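Local structure of probable glutathione reductase (Sinorhizobium meliloti, 4DNA) at residues A168-I173 against L192-T197; C230-Q235 against A247-H252. The protein probably catalyses the NADPH-dependent reduction of glutathione disulfide to glutathione, working as a homodimer with one FAD in each subunit. All coordinates share one frame; numbering follows the deposited sequence.

In the fold
Along the chain from the N terminus, contact 1 comes first: A168-I173 leads into strand 172-176, and after helix 180-191 the chain returns through L192-T197 to lay strand 195-199 beside it. This closes a beta-alpha-beta unit of the pyridine-nucleotide domain. Helix 211-223 and strand 227-229, the next neighbour in the same parallel sheet, follow before contact 2 opens. There C230-Q235 runs into strand 234-239 and A247-H252 returns antiparallel, closing a hairpin. The two closures stand in series, neither nested nor crossed, with centres about 20 Å apart. They are tied through strand 172-176, whose L174 touches I234 and A247 of contact 2.

Contact 1: residues A168-I173 against L192-T197; sequences ALPESI and LGVKTT
The carbonyl oxygen of K195 accepts a nearly straight hydrogen bond of 3.0 Å from I173 N (165° at the hydrogen), and S172 CA adds a CA-H...O contact to K195 O at 3.3 Å. The ladder continues on either side: K195 N reaches E171 O at 3.0 Å, and T197 N reaches I173 O over the same distance. S172 pairs with K195 and I173 with T196, all in parallel register.

These bonds illustrate how a beta-alpha-beta crossover of the Rossmann type is closed. Helix 180-191, which follows the GxGxxA turn predicted to bind the dinucleotide, ends in a Schellman motif at G193, where positive phi turns the chain toward strand 195-199.

Directly after that turn, V194 spreads its two methyls over A168-I173. With V194 CG1 anti to the backbone N (chi1 179°), this branch comes up to the peptide N of I173, and V194 CG1 meets I173 CG2 at 3.8 Å. The other branch, V194 CG2, faces P170 O and touches L169 CD1, also at 3.8 Å. L169 extends to it with CG turned opposite its own N (chi1 175°). Cutting V194 back to an alanine is likely to leave L169 CD1 and I173 CG2 without their shared neighbour and to open a gap against F189 of the helix.

The I173 and T196 side chains run alongside each other on the same face of the sheet, I173 CG2 near T196 OG1. The T196 hydroxyl is bonded back to its own segment, T196 OG1 to V194 O at 3.1 Å, arriving from above the carbonyl plane. On the face bearing S172 and K195, the S172 hydroxyl bonds to D258 N. Just before the strand, E171 OE1 forms a salt bridge with R244.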
loop_
_atom_site.group_PDB
_atom_site.type_symbol
_atom_site.label_atom_id
_atom_site.label_comp_id
_atom_site.label_asym_id
_atom_site.label_seq_id
_atom_site.Cartn_x
_atom_site.Cartn_y
_atom_site.Cartn_z
ATOM N N ALA A 168 -0.307 28.290 18.839
ATOM C CA ALA A 168 -0.593 28.813 17.503
ATOM C C ALA A 168 0.350 28.177 16.505
ATOM O O ALA A 168 1.394 27.617 16.869
ATOM C CB ALA A 168 -0.452 30.324 17.464
ATOM N N LEU A 169 -0.018 28.265 15.240
ATOM C CA LEU A 169 0.795 27.703 14.187
ATOM C C LEU A 169 1.878 28.699 13.783
ATOM O O LEU A 169 1.565 29.809 13.353
ATOM C CB LEU A 169 -0.087 27.370 13.000
ATOM C CG LEU A 169 0.637 26.868 11.769
ATOM C CD1 LEU A 169 0.891 25.368 11.889
ATOM C CD2 LEU A 169 -0.206 27.202 10.552
ATOM N N PRO A 170 3.160 28.305 13.907
ATOM C CA PRO A 170 4.238 29.218 13.501
ATOM C C PRO A 170 4.139 29.526 12.015
ATOM O O PRO A 170 3.682 28.688 11.227
ATOM C CB PRO A 170 5.513 28.419 13.790
ATOM C CG PRO A 170 5.089 26.997 13.739
ATOM C CD PRO A 170 3.676 26.971 14.265
ATOM N N GLU A 171 4.531 30.734 11.649
ATOM C CA GLU A 171 4.577 31.123 10.258
ATOM C C GLU A 171 5.926 30.661 9.696
ATOM O O GLU A 171 6.054 30.412 8.492
ATOM C CB GLU A 171 4.327 32.636 10.129
ATOM C CG GLU A 171 5.125 33.367 9.046
ATOM C CD GLU A 171 5.210 34.883 9.268
ATOM O OE1 GLU A 171 5.220 35.347 10.445
ATOM O OE2 GLU A 171 5.276 35.613 8.252
ATOM N N SER A 172 6.916 30.516 10.580
ATOM C CA SER A 172 8.194 29.896 10.228
ATOM C C SER A 172 8.690 28.979 11.349
ATOM O O SER A 172 8.483 29.276 12.531
ATOM C CB SER A 172 9.254 30.946 9.861
ATOM O OG SER A 172 9.361 31.939 10.863
ATOM N N ILE A 173 9.313 27.858 10.960
ATOM C CA ILE A 173 9.993 26.942 11.892
ATOM C C ILE A 173 11.400 26.547 11.407
ATOM O O ILE A 173 11.649 26.418 10.203
ATOM C CB ILE A 173 9.168 25.663 12.194
ATOM C CG1 ILE A 173 9.631 25.029 13.511
ATOM C CG2 ILE A 173 9.254 24.645 11.055
ATOM C CD1 ILE A 173 8.585 24.154 14.165
ATOM N N LEU A 192 1.589 22.106 5.900
ATOM C CA LEU A 192 0.633 23.037 6.486
ATOM C C LEU A 192 0.921 24.535 6.215
ATOM O O LEU A 192 0.197 25.410 6.700
ATOM C CB LEU A 192 0.465 22.732 7.978
ATOM C CG LEU A 192 0.012 21.313 8.347
ATOM C CD1 LEU A 192 0.036 21.118 9.849
ATOM C CD2 LEU A 192 -1.361 20.966 7.809
ATOM N N GLY A 193 1.954 24.823 5.424
ATOM C CA GLY A 193 2.246 26.186 4.978
ATOM C C GLY A 193 3.229 26.951 5.847
ATOM O O GLY A 193 3.428 28.151 5.650
ATOM N N VAL A 194 3.824 26.271 6.826
ATOM C CA VAL A 194 4.883 26.855 7.628
ATOM C C VAL A 194 6.111 26.938 6.751
ATOM O O VAL A 194 6.475 25.947 6.121
ATOM C CB VAL A 194 5.218 25.988 8.857
ATOM C CG1 VAL A 194 6.336 26.614 9.671
ATOM C CG2 VAL A 194 3.990 25.784 9.726
ATOM N N LYS A 195 6.735 28.113 6.689
ATOM C CA LYS A 195 8.050 28.247 6.061
ATOM C C LYS A 195 9.031 27.381 6.852
ATOM O O LYS A 195 9.372 27.709 7.987
ATOM C CB LYS A 195 8.479 29.716 6.056
ATOM C CG LYS A 195 9.940 29.972 5.715
ATOM C CD LYS A 195 10.165 30.126 4.217
ATOM C CE LYS A 195 11.607 30.519 3.903
ATOM N NZ LYS A 195 12.512 29.333 3.891
ATOM N N THR A 196 9.452 26.262 6.264
ATOM C CA THR A 196 10.206 25.228 6.999
ATOM C C THR A 196 11.698 25.175 6.661
ATOM O O THR A 196 12.061 25.128 5.496
ATOM C CB THR A 196 9.587 23.826 6.783
ATOM O OG1 THR A 196 8.291 23.773 7.384
ATOM C CG2 THR A 196 10.450 22.734 7.403
ATOM N N THR A 197 12.556 25.168 7.679
ATOM C CA THR A 197 13.998 24.952 7.472
ATOM C C THR A 197 14.513 23.821 8.360
ATOM O O THR A 197 14.193 23.758 9.546
ATOM C CB THR A 197 14.827 26.223 7.755
ATOM O OG1 THR A 197 14.160 27.368 7.213
ATOM C CG2 THR A 197 16.212 26.115 7.158
#

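Contact 2: residues C230-Q235 against A247-H252; sequences CEDIIQ and ATTMKH
The side chains of D232 and H252 lie alongside each other, running antiparallel, at the mouth of the beta hairpin formed by strands 234-239 and 245-249. This hairpin belongs to the three-stranded antiparallel sheet of the pyridine-nucleotide domain. H252 turns its ring edge, at ND1, to D232 OD2 in the ring plane, a His-carboxylate hydrogen bond whose length is uncertain because that oxygen is modelled too close to T249. The other oxygen, D232 OD1, is held from within its own segment by I233 N at 2.8 Å, which meets it from above the carboxylate plane. Across the contact, K251 N adds a weak bond to D232 OD1 at 3.4 Å. CG of D232 stands opposite the backbone N (chi1 -158°), which carries the carboxylate across to the returning segment.

Further into the hairpin, I234 and T249 form a non-hydrogen-bonded antiparallel pair, followed by a backbone bond from Q235 N to T248 O. I234 and A247 both rest on L174 of the parallel sheet. The Q235 side chain bends at chi2 and crosses M250, a selenomethionine, at about a right angle, its amide OE1 and NE2 packing on M250 CG, while I233 CG2 lies against the M250 methyl CE. The extended K251 chain crosses E231 at a slant, and K251 NZ hydrogen-bonds E231 O at 3.1 Å in the carbonyl plane.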
loop_
_atom_site.group_PDB
_atom_site.type_symbol
_atom_site.label_atom_id
_atom_site.label_comp_id
_atom_site.label_asym_id
_atom_site.label_seq_id
_atom_site.Cartn_x
_atom_site.Cartn_y
_atom_site.Cartn_z
ATOM N N CYS A 230 22.986 21.059 5.604
ATOM C CA CYS A 230 23.806 19.954 6.066
ATOM C C CYS A 230 25.136 20.417 6.684
ATOM O O CYS A 230 25.548 21.565 6.504
ATOM C CB CYS A 230 24.020 18.960 4.916
ATOM S SG CYS A 230 22.718 17.705 4.826
ATOM N N GLU A 231 25.776 19.512 7.425
ATOM C CA GLU A 231 27.111 19.715 7.989
ATOM C C GLU A 231 27.186 20.993 8.798
ATOM O O GLU A 231 28.121 21.778 8.644
ATOM C CB GLU A 231 28.185 19.767 6.889
ATOM C CG GLU A 231 28.130 18.665 5.835
ATOM C CD GLU A 231 29.464 18.451 5.149
ATOM O OE1 GLU A 231 30.453 19.091 5.554
ATOM O OE2 GLU A 231 29.534 17.632 4.214
ATOM N N ASP A 232 26.196 21.203 9.659
ATOM C CA ASP A 232 26.091 22.453 10.402
ATOM C C ASP A 232 25.328 22.272 11.701
ATOM O O ASP A 232 24.587 21.311 11.863
ATOM C CB ASP A 232 25.415 23.516 9.539
ATOM C CG ASP A 232 25.734 24.927 9.982
ATOM O OD1 ASP A 232 26.561 25.124 10.904
ATOM O OD2 ASP A 232 25.140 25.850 9.391
ATOM N N ILE A 233 25.506 23.231 12.604
ATOM C CA ILE A 233 25.084 23.129 13.993
ATOM C C ILE A 233 24.535 24.487 14.437
ATOM O O ILE A 233 24.916 25.523 13.875
ATOM C CB ILE A 233 26.303 22.693 14.860
ATOM C CG1 ILE A 233 25.870 21.824 16.045
ATOM C CG2 ILE A 233 27.180 23.872 15.287
ATOM C CD1 ILE A 233 26.972 20.905 16.554
ATOM N N ILE A 234 23.649 24.499 15.431
ATOM C CA ILE A 234 23.237 25.770 16.059
ATOM C C ILE A 234 24.194 26.176 17.199
ATOM O O ILE A 234 24.336 25.433 18.174
ATOM C CB ILE A 234 21.771 25.727 16.553
ATOM C CG1 ILE A 234 20.816 25.666 15.366
ATOM C CG2 ILE A 234 21.436 26.950 17.398
ATOM C CD1 ILE A 234 19.386 25.358 15.738
ATOM N N GLN A 235 24.858 27.334 17.051
ATOM C CA GLN A 235 25.769 27.891 18.078
ATOM C C GLN A 235 24.987 28.268 19.346
ATOM O O GLN A 235 25.384 27.915 20.464
ATOM C CB GLN A 235 26.531 29.149 17.587
ATOM C CG GLN A 235 27.126 29.128 16.183
ATOM C CD GLN A 235 28.517 28.526 16.112
ATOM O OE1 GLN A 235 28.760 27.428 16.613
ATOM N NE2 GLN A 235 29.434 29.235 15.462
ATOM N N ALA A 247 18.428 32.172 15.708
ATOM C CA ALA A 247 19.354 31.069 15.897
ATOM C C ALA A 247 20.657 31.341 15.176
ATOM O O ALA A 247 20.656 31.745 14.012
ATOM C CB ALA A 247 18.741 29.788 15.387
ATOM N N THR A 248 21.765 31.108 15.876
ATOM C CA THR A 248 23.106 31.357 15.337
ATOM C C THR A 248 23.753 30.074 14.824
ATOM O O THR A 248 23.707 29.022 15.460
ATOM C CB THR A 248 24.005 32.073 16.372
ATOM O OG1 THR A 248 23.306 33.216 16.878
ATOM C CG2 THR A 248 25.334 32.533 15.762
ATOM N N THR A 249 24.357 30.185 13.654
ATOM C CA THR A 249 24.856 29.047 12.928
ATOM C C THR A 249 26.330 29.262 12.676
ATOM O O THR A 249 26.766 30.402 12.547
ATOM C CB THR A 249 24.096 28.952 11.601
ATOM O OG1 THR A 249 22.748 28.544 11.865
ATOM C CG2 THR A 249 24.728 27.971 10.686
HETATM N N MSE A 250 27.099 28.176 12.630
HETATM C CA MSE A 250 28.513 28.257 12.238
HETATM C C MSE A 250 28.594 28.782 10.832
HETATM O O MSE A 250 29.313 29.754 10.549
HETATM C CB MSE A 250 29.166 26.879 12.200
HETATM C CG MSE A 250 29.757 26.391 13.520
HETATM SE SE MSE A 250 31.020 24.920 13.116
HETATM C CE MSE A 250 30.215 23.390 14.086
ATOM N N LYS A 251 27.812 28.159 9.953
ATOM C CA LYS A 251 27.980 28.308 8.515
ATOM C C LYS A 251 26.957 29.195 7.783
ATOM O O LYS A 251 27.314 29.878 6.826
ATOM C CB LYS A 251 28.071 26.928 7.873
ATOM C CG LYS A 251 29.190 26.078 8.460
ATOM C CD LYS A 251 29.515 24.877 7.590
ATOM C CE LYS A 251 30.602 24.035 8.236
ATOM N NZ LYS A 251 30.858 22.792 7.460
ATOM N N HIS A 252 25.706 29.206 8.223
ATOM C CA HIS A 252 24.682 29.957 7.496
ATOM C C HIS A 252 24.176 31.170 8.231
ATOM O O HIS A 252 22.998 31.519 8.115
ATOM C CB HIS A 252 23.532 29.038 7.101
ATOM C CG HIS A 252 23.974 27.763 6.396
ATOM N ND1 HIS A 252 24.299 26.635 7.064
ATOM C CD2 HIS A 252 24.126 27.471 5.039
ATOM C CE1 HIS A 252 24.645 25.677 6.186
ATOM N NE2 HIS A 252 24.539 26.188 4.948
#